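Local coordinates for protein putative alpha-N-acetylgalactosaminidase (Bacillus halodurans C-125, PDB 3CC1) that probably hydrolyses terminal alpha-linked N-acetylgalactosamine from glycans, as a putative glycosidase of the alpha-galactosidase family, at residues 16-20 and 273-277; 242-246 and 284-288; 298-302 and 327-331; 129-134 and 160-165. All blocks are in the same frame, centred on the assembly; numbering follows the deposited sequence.

Contact 1 opens first, at the end of the first barrel strand (14-17), and closes more than 250 residues later at 273-277. Contact 4 lies within that excursion: it closes a loop of 25 residues and ties 129-134 to the start of helix 162-175 on the surface. Contact 2 opens at 242-246, before contact 1 has closed, and ends at 284-288, so the two cross along the chain. They also touch, through Trp19 and Asp286. Contact 3 comes last, closes a loop of 24 residues and joins helices 298-310 and 326-332. Leu277 of contact 1 packs on Gln301 and Leu331 of contact 3. Contacts 3 and 4 lie on opposite sides of the chain's centre.

Contact 1: 16-20 and 273-277; sequences WNSWD and GMLPL. Unlike the reference sequence in segment 273-277: Gly273 (reference Asp).
Asn17 OD1 meets a partner in each segment: a backbone N-H in its own and a selenium across the contact. It accepts a capping bond from Trp19 N at 2.9 Å, with an N-H...O angle of 157°. Across the contact, the SE of Met274, modelled as selenomethionine, packs 3.2 Å from Asn17 OD1. With CG anti to the backbone N (chi1 177°), the Asn17 amide lies beside the turn that leads into helix 19-22, and OD1 faces Trp19 N. Asn17 ND2 bonds to Asp53, so the amide flip is fixed at both ends. The Met274 chain bends at chi3 (-48°). This sets CE against two neighbours: Asp20 OD1 lies 3.3 Å from Met274 CE, and Trp19 CD1, reached obliquely, 3.6 Å from the same methyl. Asp20 OD2 rests 3.5 Å from Pro276 CA, the two side chains alongside each other. Trp19 NE1 bonds to Asp286, and an imidazole, probably from the crystallisation liquor, lies close to the Trp19 ring. This is the C-terminal end of a barrel strand, where TIM-barrel enzymes have their active site, so the contact probably borders the pocket. Strand 14-17 runs into helix 19-22 here, with Met274 also on strand 315-317 and Pro276 on helix 298-310.

Contact 2: 242-246 and 284-288; sequences DFWDD and SVDGP
Trp244 and Asp286 meet through one hydrogen bond, from the indole NE1 to the carboxylate OD2 at 3.1 Å. The oxygen lies in the plane of the ring. Trp244 CG is anti to its carbonyl carbon (chi1 -84°), which points the indole at the second loop. Seen from the carboxylate, the donor stands 72° above the plane, and the two flat groups are steeply turned against each other. Asp286 CG sits between its backbone N and carbonyl carbon (chi1 64°), which swings the carboxylate to the rim of the indole. The same OD2 also accepts from Trp19 NE1, so two indoles grip one oxygen. One ring face is covered by the backbone of segment 284-288. Gly287 CA makes a CH-pi contact, 3.7 Å from the centroid of the five-membered ring. A CB at Gly287 would fall tightly against Trp244 CE2. Pro288 CD reaches the indole beside Gly287, 3.6 Å from Trp244 CG. At the far end of the ring Ser284 OG lies 3.6 Å from Trp244 CH2. Asp245 OD1 touches Pro288 CG at 3.4 Å and forms a salt bridge with Arg292. Two loops are joined here beside the subunit interface, where Asp242 forms a salt bridge with Arg190 of the second subunit. They lie beside helix 19-22, whose Trp19 and Asp20 pack on Trp244, and next to the start of helix 247-262, whose Leu249 touches Trp244.

Contact 3: 298-302 and 327-331; sequences KDEQL and WTLSL
Helices 298-310 and 326-332 run nearly parallel here: the axes of segments 298-302 and 327-331 come within 11.8 Å and are 17° off parallel. Between them stands the indole of Trp327. Its CG is anti to the backbone N (chi1 164°), which sends the ring across to the first helix. The ring NE1 donates to Gln301 OE1 at 2.9 Å, with an N-H...O angle of 165°. The oxygen lies in the ring plane, but the donor approaches from above the carbonyl plane, and amide and ring are almost perpendicular. Gln301 OE1 has a second donor, a water 2.9 Å from it that also donates to Thr328 OG1. Gln301 NE2 bonds to Phe296 O, so the amide is fixed at both ends. The extended chain of Lys298 lies over one face of the indole, and its CG makes a CH-pi contact 3.8 Å from the centroid of the six-membered ring. Leu331 CD2 packs on the opposite face, toward the rim. Leu302 CD1 comes to the ring edge, 4.0 Å from Trp327 CH2. The other branch, Leu302 CD2, meets Leu331 CD2 at 3.5 Å. An alanine at Trp327 is likely to leave Gln301 OE1 without its indole donor and to open a gap between Lys298 and Leu331. The first helix also meets the C-terminal beta sandwich, through Asp299 to Lys420 and Glu300 to His422. The helices precede and follow strand 315-317, the last strand of the parallel sheet, consistent with neighbouring outer helices of a TIM barrel.

Contact 4: 129-134 and 160-165; sequences VLGSTK and EGAQSY. With SO4 (sulfate ion), chain D.
Lys134 lays its side chain across Glu160, and the two cross at about a right angle. Its CB is 4.0 Å from Glu160 O. The CG comes closer, 3.4 Å from Glu160 O, and CD still passes near that oxygen. The bend at chi2 (-69°) directs CD and CE over to the Glu160 side chain, with CE 3.6 Å from Glu160 OE1. The tip, NZ, stays 4.0 Å from Glu160 OE1, beyond a salt bridge. A water links the two, donating to OE1 and accepting only weakly from NZ. An alanine in place of Lys134 would probably leave Glu160 without this nearby opposite charge and uncover its carbonyl oxygen. Ser132 OG sits 3.6 Å from Gly161 CA, where a CB would be jammed. Val129 CG1 packs at the edge of the Tyr165 ring. A water joins Leu130 O to Ser164 O. The type II turn from Val129 to Ser132 thus lies against the first turn of helix 162-175, with Gly161 at the helix N-cap. A sulfate, probably from the crystallisation liquor, sits at this end: Gly161 N donates to sulfate O2 at 2.8 Å, almost straight (177°), and Ser164 OG donates to sulfate O4 at 2.6 Å, as does Ser164 N at a longer distance. Backbone N-H groups and a serine hydroxyl gathered round an anion are characteristic of a helix N-terminal anion site.

Contact 1: 16-20 and 273-277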
loop_
_atom_site.group_PDB
_atom_site.type_symbol
_atom_site.label_atom_id
_atom_site.label_comp_id
_atom_site.label_asym_id
_atom_site.label_seq_id
_atom_site.Cartn_x
_atom_site.Cartn_y
_atom_site.Cartn_z
ATOM N N TRP A 16 26.173 -22.527 7.847
ATOM C CA TRP A 16 26.877 -21.270 7.970
ATOM C C TRP A 16 27.261 -20.849 6.555
ATOM O O TRP A 16 27.621 -21.666 5.718
ATOM C CB TRP A 16 28.130 -21.443 8.852
ATOM C CG TRP A 16 29.131 -20.297 8.847
ATOM C CD1 TRP A 16 29.124 -19.202 9.657
ATOM C CD2 TRP A 16 30.290 -20.149 7.993
ATOM N NE1 TRP A 16 30.151 -18.353 9.319
ATOM C CE2 TRP A 16 30.906 -18.932 8.337
ATOM C CE3 TRP A 16 30.835 -20.906 6.945
ATOM C CZ2 TRP A 16 32.064 -18.486 7.724
ATOM C CZ3 TRP A 16 32.018 -20.460 6.343
ATOM C CH2 TRP A 16 32.608 -19.273 6.738
ATOM N N ASN A 17 27.153 -19.560 6.303
ATOM C CA ASN A 17 27.542 -18.959 5.034
ATOM C C ASN A 17 28.485 -17.763 5.297
ATOM O O ASN A 17 28.260 -16.980 6.201
ATOM C CB ASN A 17 26.269 -18.580 4.266
ATOM C CG ASN A 17 26.535 -17.873 2.948
ATOM O OD1 ASN A 17 27.096 -16.781 2.921
ATOM N ND2 ASN A 17 26.128 -18.492 1.850
ATOM N N SER A 18 29.543 -17.666 4.493
ATOM C CA SER A 18 30.657 -16.726 4.690
ATOM C C SER A 18 30.310 -15.259 4.395
ATOM O O SER A 18 31.100 -14.390 4.727
ATOM C CB SER A 18 31.841 -17.108 3.801
ATOM O OG SER A 18 31.550 -16.969 2.426
ATOM N N TRP A 19 29.143 -14.993 3.813
ATOM C CA TRP A 19 28.851 -13.661 3.264
ATOM C C TRP A 19 28.726 -12.530 4.290
ATOM O O TRP A 19 29.336 -11.474 4.125
ATOM C CB TRP A 19 27.600 -13.670 2.373
ATOM C CG TRP A 19 27.393 -12.334 1.754
ATOM C CD1 TRP A 19 26.526 -11.375 2.180
ATOM C CD2 TRP A 19 28.059 -11.780 0.605
ATOM N NE1 TRP A 19 26.620 -10.266 1.384
ATOM C CE2 TRP A 19 27.542 -10.481 0.410
ATOM C CE3 TRP A 19 29.036 -12.245 -0.272
ATOM C CZ2 TRP A 19 27.989 -9.636 -0.607
ATOM C CZ3 TRP A 19 29.470 -11.420 -1.291
ATOM C CH2 TRP A 19 28.957 -10.129 -1.449
ATOM N N ASP A 20 27.933 -12.729 5.335
ATOM C CA ASP A 20 27.637 -11.608 6.261
ATOM C C ASP A 20 28.872 -11.187 7.097
ATOM O O ASP A 20 28.949 -10.055 7.563
ATOM C CB ASP A 20 26.478 -11.926 7.208
ATOM C CG ASP A 20 25.102 -11.873 6.557
ATOM O OD1 ASP A 20 24.950 -11.654 5.326
ATOM O OD2 ASP A 20 24.122 -12.064 7.333
ATOM N N GLY A 273 16.422 -15.218 4.081
ATOM C CA GLY A 273 17.698 -14.589 4.173
ATOM C C GLY A 273 18.646 -15.214 5.181
ATOM O O GLY A 273 18.260 -15.916 6.108
HETATM N N MSE A 274 19.920 -14.914 5.013
HETATM C CA MSE A 274 20.914 -15.410 5.947
HETATM C C MSE A 274 20.720 -14.706 7.296
HETATM O O MSE A 274 20.151 -13.607 7.359
HETATM C CB MSE A 274 22.301 -15.249 5.344
HETATM C CG MSE A 274 22.551 -16.248 4.121
HETATM SE SE MSE A 274 24.085 -15.654 3.230
HETATM C CE MSE A 274 23.896 -13.741 2.937
ATOM N N LEU A 275 21.101 -15.385 8.373
ATOM C CA LEU A 275 20.930 -14.848 9.747
ATOM C C LEU A 275 22.065 -13.899 10.160
ATOM O O LEU A 275 23.182 -14.356 10.408
ATOM C CB LEU A 275 20.814 -15.989 10.770
ATOM C CG LEU A 275 19.932 -17.172 10.331
ATOM C CD1 LEU A 275 20.076 -18.377 11.328
ATOM C CD2 LEU A 275 18.460 -16.688 10.148
ATOM N N PRO A 276 21.789 -12.558 10.206
ATOM C CA PRO A 276 22.834 -11.640 10.608
ATOM C C PRO A 276 22.883 -11.546 12.123
ATOM O O PRO A 276 22.357 -10.614 12.742
ATOM C CB PRO A 276 22.418 -10.323 9.974
ATOM C CG PRO A 276 20.911 -10.366 9.930
ATOM C CD PRO A 276 20.522 -11.847 9.927
ATOM N N LEU A 277 23.555 -12.534 12.684
ATOM C CA LEU A 277 23.692 -12.690 14.110
ATOM C C LEU A 277 25.150 -12.703 14.515
ATOM O O LEU A 277 26.041 -13.004 13.710
ATOM C CB LEU A 277 23.026 -14.006 14.535
ATOM C CG LEU A 277 21.510 -14.170 14.398
ATOM C CD1 LEU A 277 21.093 -15.590 14.742
ATOM C CD2 LEU A 277 20.759 -13.147 15.221
#

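Contact 2: 242-246 and 284-288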
loop_
_atom_site.group_PDB
_atom_site.type_symbol
_atom_site.label_atom_id
_atom_site.label_comp_id
_atom_site.label_asym_id
_atom_site.label_seq_id
_atom_site.Cartn_x
_atom_site.Cartn_y
_atom_site.Cartn_z
ATOM N N ASP A 242 19.143 -7.467 -0.036
ATOM C CA ASP A 242 19.470 -8.623 0.744
ATOM C C ASP A 242 19.182 -8.363 2.219
ATOM O O ASP A 242 19.299 -7.226 2.729
ATOM C CB ASP A 242 20.923 -9.014 0.540
ATOM C CG ASP A 242 21.147 -9.671 -0.820
ATOM O OD1 ASP A 242 20.468 -10.698 -1.117
ATOM O OD2 ASP A 242 21.981 -9.151 -1.578
ATOM N N PHE A 243 18.823 -9.448 2.888
ATOM C CA PHE A 243 18.521 -9.403 4.282
ATOM C C PHE A 243 19.768 -9.141 5.081
ATOM O O PHE A 243 20.826 -9.771 4.892
ATOM C CB PHE A 243 17.757 -10.645 4.746
ATOM C CG PHE A 243 17.254 -10.509 6.135
ATOM C CD1 PHE A 243 16.203 -9.656 6.413
ATOM C CD2 PHE A 243 17.873 -11.167 7.183
ATOM C CE1 PHE A 243 15.757 -9.494 7.694
ATOM C CE2 PHE A 243 17.436 -10.999 8.457
ATOM C CZ PHE A 243 16.369 -10.132 8.726
ATOM N N TRP A 244 19.610 -8.174 5.991
ATOM C CA TRP A 244 20.630 -7.759 6.943
ATOM C C TRP A 244 20.015 -7.360 8.294
ATOM O O TRP A 244 18.786 -7.327 8.469
ATOM C CB TRP A 244 21.448 -6.563 6.383
ATOM C CG TRP A 244 22.571 -6.910 5.495
ATOM C CD1 TRP A 244 22.622 -6.782 4.133
ATOM C CD2 TRP A 244 23.843 -7.430 5.886
ATOM N NE1 TRP A 244 23.837 -7.178 3.663
ATOM C CE2 TRP A 244 24.609 -7.586 4.715
ATOM C CE3 TRP A 244 24.409 -7.778 7.111
ATOM C CZ2 TRP A 244 25.907 -8.080 4.731
ATOM C CZ3 TRP A 244 25.681 -8.260 7.126
ATOM C CH2 TRP A 244 26.440 -8.379 5.933
ATOM N N ASP A 245 20.903 -7.035 9.234
ATOM C CA ASP A 245 20.537 -6.579 10.612
ATOM C C ASP A 245 20.012 -5.135 10.635
ATOM O O ASP A 245 20.640 -4.204 11.185
ATOM C CB ASP A 245 21.708 -6.772 11.606
ATOM C CG ASP A 245 22.997 -6.108 11.158
ATOM O OD1 ASP A 245 23.322 -6.106 9.939
ATOM O OD2 ASP A 245 23.704 -5.606 12.033
ATOM N N ASP A 246 18.881 -4.942 9.973
ATOM C CA ASP A 246 18.149 -3.682 10.066
ATOM C C ASP A 246 16.679 -3.965 10.196
ATOM O O ASP A 246 16.126 -4.790 9.472
ATOM C CB ASP A 246 18.384 -2.782 8.855
ATOM C CG ASP A 246 17.791 -1.381 9.052
ATOM O OD1 ASP A 246 16.595 -1.186 8.702
ATOM O OD2 ASP A 246 18.528 -0.471 9.526
ATOM N N SER A 284 33.189 -6.502 4.731
ATOM C CA SER A 284 31.813 -6.413 4.212
ATOM C C SER A 284 31.498 -4.973 3.795
ATOM O O SER A 284 31.713 -4.008 4.555
ATOM C CB SER A 284 30.813 -6.847 5.273
ATOM O OG SER A 284 29.509 -6.922 4.747
ATOM N N VAL A 285 30.936 -4.830 2.610
ATOM C CA VAL A 285 30.644 -3.507 2.068
ATOM C C VAL A 285 29.154 -3.288 1.663
ATOM O O VAL A 285 28.811 -2.221 1.163
ATOM C CB VAL A 285 31.568 -3.175 0.857
ATOM C CG1 VAL A 285 33.037 -3.078 1.333
ATOM C CG2 VAL A 285 31.420 -4.210 -0.273
ATOM N N ASP A 286 28.307 -4.303 1.840
ATOM C CA ASP A 286 26.909 -4.214 1.419
ATOM C C ASP A 286 25.929 -4.113 2.570
ATOM O O ASP A 286 24.710 -4.054 2.355
ATOM C CB ASP A 286 26.506 -5.422 0.559
ATOM C CG ASP A 286 26.561 -6.729 1.319
ATOM O OD1 ASP A 286 27.583 -6.923 2.013
ATOM O OD2 ASP A 286 25.610 -7.556 1.203
ATOM N N GLY A 287 26.446 -4.133 3.792
ATOM C CA GLY A 287 25.562 -4.143 4.987
ATOM C C GLY A 287 25.426 -2.798 5.696
ATOM O O GLY A 287 26.074 -1.825 5.334
ATOM N N PRO A 288 24.553 -2.739 6.709
ATOM C CA PRO A 288 24.213 -1.489 7.342
ATOM C C PRO A 288 25.181 -1.061 8.460
ATOM O O PRO A 288 24.764 -0.454 9.432
ATOM C CB PRO A 288 22.826 -1.757 7.896
ATOM C CG PRO A 288 22.848 -3.214 8.258
ATOM C CD PRO A 288 23.620 -3.815 7.079
#

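Contact 3: 298-302 and 327-331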
loop_
_atom_site.group_PDB
_atom_site.type_symbol
_atom_site.label_atom_id
_atom_site.label_comp_id
_atom_site.label_asym_id
_atom_site.label_seq_id
_atom_site.Cartn_x
_atom_site.Cartn_y
_atom_site.Cartn_z
ATOM N N LYS A 298 17.945 -8.146 21.102
ATOM C CA LYS A 298 17.605 -9.535 21.429
ATOM C C LYS A 298 16.168 -9.880 21.051
ATOM O O LYS A 298 15.896 -10.954 20.522
ATOM C CB LYS A 298 17.821 -9.798 22.910
ATOM C CG LYS A 298 19.297 -9.929 23.272
ATOM C CD LYS A 298 19.499 -10.166 24.752
ATOM C CE LYS A 298 20.985 -10.408 25.011
ATOM N NZ LYS A 298 21.139 -10.728 26.460
ATOM N N ASP A 299 15.243 -8.959 21.304
ATOM C CA ASP A 299 13.859 -9.175 20.920
ATOM C C ASP A 299 13.736 -9.398 19.388
ATOM O O ASP A 299 12.977 -10.268 18.894
ATOM C CB ASP A 299 12.963 -8.025 21.339
ATOM C CG ASP A 299 12.582 -8.049 22.816
ATOM O OD1 ASP A 299 12.832 -9.092 23.492
ATOM O OD2 ASP A 299 12.028 -7.006 23.272
ATOM N N GLU A 300 14.438 -8.562 18.636
ATOM C CA GLU A 300 14.436 -8.662 17.183
ATOM C C GLU A 300 15.031 -9.937 16.665
ATOM O O GLU A 300 14.560 -10.477 15.684
ATOM C CB GLU A 300 15.158 -7.445 16.566
ATOM C CG GLU A 300 14.331 -6.178 16.718
ATOM C CD GLU A 300 15.134 -4.901 16.401
ATOM O OE1 GLU A 300 16.372 -4.964 16.351
ATOM O OE2 GLU A 300 14.498 -3.827 16.240
ATOM N N GLN A 301 16.119 -10.386 17.288
ATOM C CA GLN A 301 16.781 -11.629 16.918
ATOM C C GLN A 301 15.802 -12.828 17.083
ATOM O O GLN A 301 15.669 -13.672 16.189
ATOM C CB GLN A 301 18.049 -11.844 17.767
ATOM C CG GLN A 301 19.193 -10.801 17.520
ATOM C CD GLN A 301 20.356 -10.977 18.457
ATOM O OE1 GLN A 301 20.798 -12.113 18.702
ATOM N NE2 GLN A 301 20.874 -9.857 19.005
ATOM N N LEU A 302 15.102 -12.879 18.212
ATOM C CA LEU A 302 14.092 -13.935 18.446
ATOM C C LEU A 302 12.917 -13.824 17.484
ATOM O O LEU A 302 12.421 -14.810 17.010
ATOM C CB LEU A 302 13.558 -13.889 19.870
ATOM C CG LEU A 302 14.577 -14.232 20.952
ATOM C CD1 LEU A 302 14.002 -13.902 22.311
ATOM C CD2 LEU A 302 14.987 -15.677 20.918
ATOM N N TRP A 327 24.659 -16.006 24.681
ATOM C CA TRP A 327 23.355 -15.667 24.105
ATOM C C TRP A 327 23.224 -16.188 22.670
ATOM O O TRP A 327 22.244 -16.841 22.313
ATOM C CB TRP A 327 23.090 -14.143 24.129
ATOM C CG TRP A 327 21.962 -13.736 23.225
ATOM C CD1 TRP A 327 22.072 -13.299 21.935
ATOM C CD2 TRP A 327 20.566 -13.763 23.514
ATOM N NE1 TRP A 327 20.845 -13.054 21.419
ATOM C CE2 TRP A 327 19.896 -13.330 22.355
ATOM C CE3 TRP A 327 19.812 -14.120 24.637
ATOM C CZ2 TRP A 327 18.512 -13.229 22.283
ATOM C CZ3 TRP A 327 18.439 -14.029 24.566
ATOM C CH2 TRP A 327 17.800 -13.580 23.395
ATOM N N THR A 328 24.204 -15.892 21.834
ATOM C CA THR A 328 24.084 -16.250 20.396
ATOM C C THR A 328 24.054 -17.773 20.196
ATOM O O THR A 328 23.256 -18.304 19.418
ATOM C CB THR A 328 25.169 -15.561 19.534
ATOM O OG1 THR A 328 25.111 -14.150 19.761
ATOM C CG2 THR A 328 24.969 -15.843 18.007
ATOM N N LEU A 329 24.876 -18.479 20.951
ATOM C CA LEU A 329 24.935 -19.928 20.865
ATOM C C LEU A 329 23.597 -20.538 21.310
ATOM O O LEU A 329 23.129 -21.548 20.756
ATOM C CB LEU A 329 26.115 -20.484 21.720
ATOM C CG LEU A 329 26.211 -22.016 21.715
ATOM C CD1 LEU A 329 26.370 -22.536 20.285
ATOM C CD2 LEU A 329 27.322 -22.534 22.593
ATOM N N SER A 330 22.972 -19.915 22.297
ATOM C CA SER A 330 21.688 -20.420 22.819
ATOM C C SER A 330 20.576 -20.269 21.774
ATOM O O SER A 330 19.696 -21.100 21.718
ATOM C CB SER A 330 21.308 -19.720 24.130
ATOM O OG SER A 330 20.764 -18.423 23.860
ATOM N N LEU A 331 20.661 -19.252 20.893
ATOM C CA LEU A 331 19.716 -19.133 19.777
ATOM C C LEU A 331 19.811 -20.277 18.778
ATOM O O LEU A 331 18.872 -20.511 17.991
ATOM C CB LEU A 331 19.936 -17.831 18.980
ATOM C CG LEU A 331 19.675 -16.465 19.575
ATOM C CD1 LEU A 331 19.781 -15.392 18.447
ATOM C CD2 LEU A 331 18.371 -16.332 20.240
HETATM O O HOH W 1 23.546 -12.511 18.032
#

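Contact 4: 129-134 and 160-165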
loop_
_atom_site.group_PDB
_atom_site.type_symbol
_atom_site.label_atom_id
_atom_site.label_comp_id
_atom_site.label_asym_id
_atom_site.label_seq_id
_atom_site.Cartn_x
_atom_site.Cartn_y
_atom_site.Cartn_z
ATOM N N VAL A 129 34.634 -25.460 -24.723
ATOM C CA VAL A 129 33.692 -26.104 -23.845
ATOM C C VAL A 129 34.001 -27.597 -23.778
ATOM O O VAL A 129 33.996 -28.319 -24.772
ATOM C CB VAL A 129 32.218 -25.825 -24.266
ATOM C CG1 VAL A 129 31.249 -26.624 -23.375
ATOM C CG2 VAL A 129 31.913 -24.307 -24.233
ATOM N N LEU A 130 34.281 -28.050 -22.573
ATOM C CA LEU A 130 34.682 -29.433 -22.338
ATOM C C LEU A 130 33.565 -30.396 -22.717
ATOM O O LEU A 130 32.425 -30.225 -22.325
ATOM C CB LEU A 130 35.066 -29.611 -20.869
ATOM C CG LEU A 130 35.715 -30.899 -20.417
ATOM C CD1 LEU A 130 37.052 -31.165 -21.180
ATOM C CD2 LEU A 130 35.919 -30.805 -18.909
ATOM N N GLY A 131 33.885 -31.402 -23.514
ATOM C CA GLY A 131 32.881 -32.395 -23.898
ATOM C C GLY A 131 31.973 -31.897 -24.994
ATOM O O GLY A 131 30.873 -32.444 -25.253
ATOM N N SER A 132 32.416 -30.854 -25.661
ATOM C CA SER A 132 31.618 -30.283 -26.716
ATOM C C SER A 132 32.488 -30.129 -27.937
ATOM O O SER A 132 33.644 -30.478 -27.918
ATOM C CB SER A 132 31.103 -28.907 -26.277
ATOM O OG SER A 132 30.319 -28.321 -27.274
ATOM N N THR A 133 31.935 -29.542 -28.975
ATOM C CA THR A 133 32.721 -29.135 -30.103
ATOM C C THR A 133 32.687 -27.616 -30.233
ATOM O O THR A 133 33.002 -27.051 -31.270
ATOM C CB THR A 133 32.193 -29.807 -31.390
ATOM O OG1 THR A 133 30.872 -29.326 -31.678
ATOM C CG2 THR A 133 32.162 -31.346 -31.209
ATOM N N LYS A 134 32.312 -26.939 -29.165
ATOM C CA LYS A 134 32.079 -25.505 -29.266
ATOM C C LYS A 134 32.954 -24.741 -28.297
ATOM O O LYS A 134 33.585 -25.314 -27.443
ATOM C CB LYS A 134 30.588 -25.209 -28.994
ATOM C CG LYS A 134 29.642 -26.003 -29.916
ATOM C CD LYS A 134 29.728 -25.518 -31.343
ATOM C CE LYS A 134 28.800 -26.301 -32.245
ATOM N NZ LYS A 134 28.987 -25.874 -33.653
ATOM N N GLU A 160 23.922 -25.135 -29.309
ATOM C CA GLU A 160 24.670 -26.352 -29.153
ATOM C C GLU A 160 25.901 -26.057 -28.349
ATOM O O GLU A 160 26.628 -25.079 -28.624
ATOM C CB GLU A 160 25.046 -26.957 -30.513
ATOM C CG GLU A 160 25.973 -28.109 -30.387
ATOM C CD GLU A 160 26.142 -28.871 -31.705
ATOM O OE1 GLU A 160 25.903 -28.308 -32.806
ATOM O OE2 GLU A 160 26.525 -30.057 -31.622
ATOM N N GLY A 161 26.095 -26.886 -27.327
ATOM C CA GLY A 161 27.239 -26.772 -26.404
ATOM C C GLY A 161 26.939 -26.117 -25.073
ATOM O O GLY A 161 27.765 -26.147 -24.152
ATOM N N ALA A 162 25.748 -25.519 -24.956
ATOM C CA ALA A 162 25.355 -24.820 -23.733
ATOM C C ALA A 162 25.181 -25.803 -22.564
ATOM O O ALA A 162 25.657 -25.557 -21.425
ATOM C CB ALA A 162 24.056 -24.011 -23.970
ATOM N N GLN A 163 24.480 -26.906 -22.829
ATOM C CA GLN A 163 24.230 -27.915 -21.811
ATOM C C GLN A 163 25.566 -28.534 -21.400
ATOM O O GLN A 163 25.799 -28.843 -20.232
ATOM C CB GLN A 163 23.283 -29.012 -22.330
ATOM C CG GLN A 163 22.983 -30.059 -21.268
ATOM C CD GLN A 163 22.220 -29.482 -20.108
ATOM O OE1 GLN A 163 21.087 -29.014 -20.279
ATOM N NE2 GLN A 163 22.814 -29.513 -18.918
ATOM N N SER A 164 26.457 -28.682 -22.375
ATOM C CA SER A 164 27.778 -29.276 -22.123
ATOM C C SER A 164 28.577 -28.434 -21.148
ATOM O O SER A 164 29.251 -28.959 -20.247
ATOM C CB SER A 164 28.582 -29.445 -23.414
ATOM O OG SER A 164 28.004 -30.438 -24.236
ATOM N N TYR A 165 28.500 -27.124 -21.327
ATOM C CA TYR A 165 29.150 -26.205 -20.391
ATOM C C TYR A 165 28.674 -26.406 -18.969
ATOM O O TYR A 165 29.476 -26.583 -18.055
ATOM C CB TYR A 165 28.967 -24.745 -20.807
ATOM C CG TYR A 165 29.698 -23.858 -19.866
ATOM C CD1 TYR A 165 31.084 -23.879 -19.814
ATOM C CD2 TYR A 165 29.029 -23.094 -18.938
ATOM C CE1 TYR A 165 31.791 -23.119 -18.878
ATOM C CE2 TYR A 165 29.725 -22.306 -18.021
ATOM C CZ TYR A 165 31.096 -22.327 -17.970
ATOM O OH TYR A 165 31.781 -21.517 -17.044
HETATM S S SO4 D . 24.906 -30.001 -26.009
HETATM O O1 SO4 D . 23.984 -30.856 -25.267
HETATM O O2 SO4 D . 24.249 -28.991 -26.826
HETATM O O3 SO4 D . 25.691 -30.812 -26.912
HETATM O O4 SO4 D . 25.854 -29.339 -25.107
HETATM O O HOH W 2 30.732 -31.428 -20.540
HETATM O O HOH W 3 28.043 -30.486 -27.584
HETATM O O HOH W 4 28.812 -30.256 -29.977
HETATM O O HOH W 5 27.795 -28.570 -35.085
#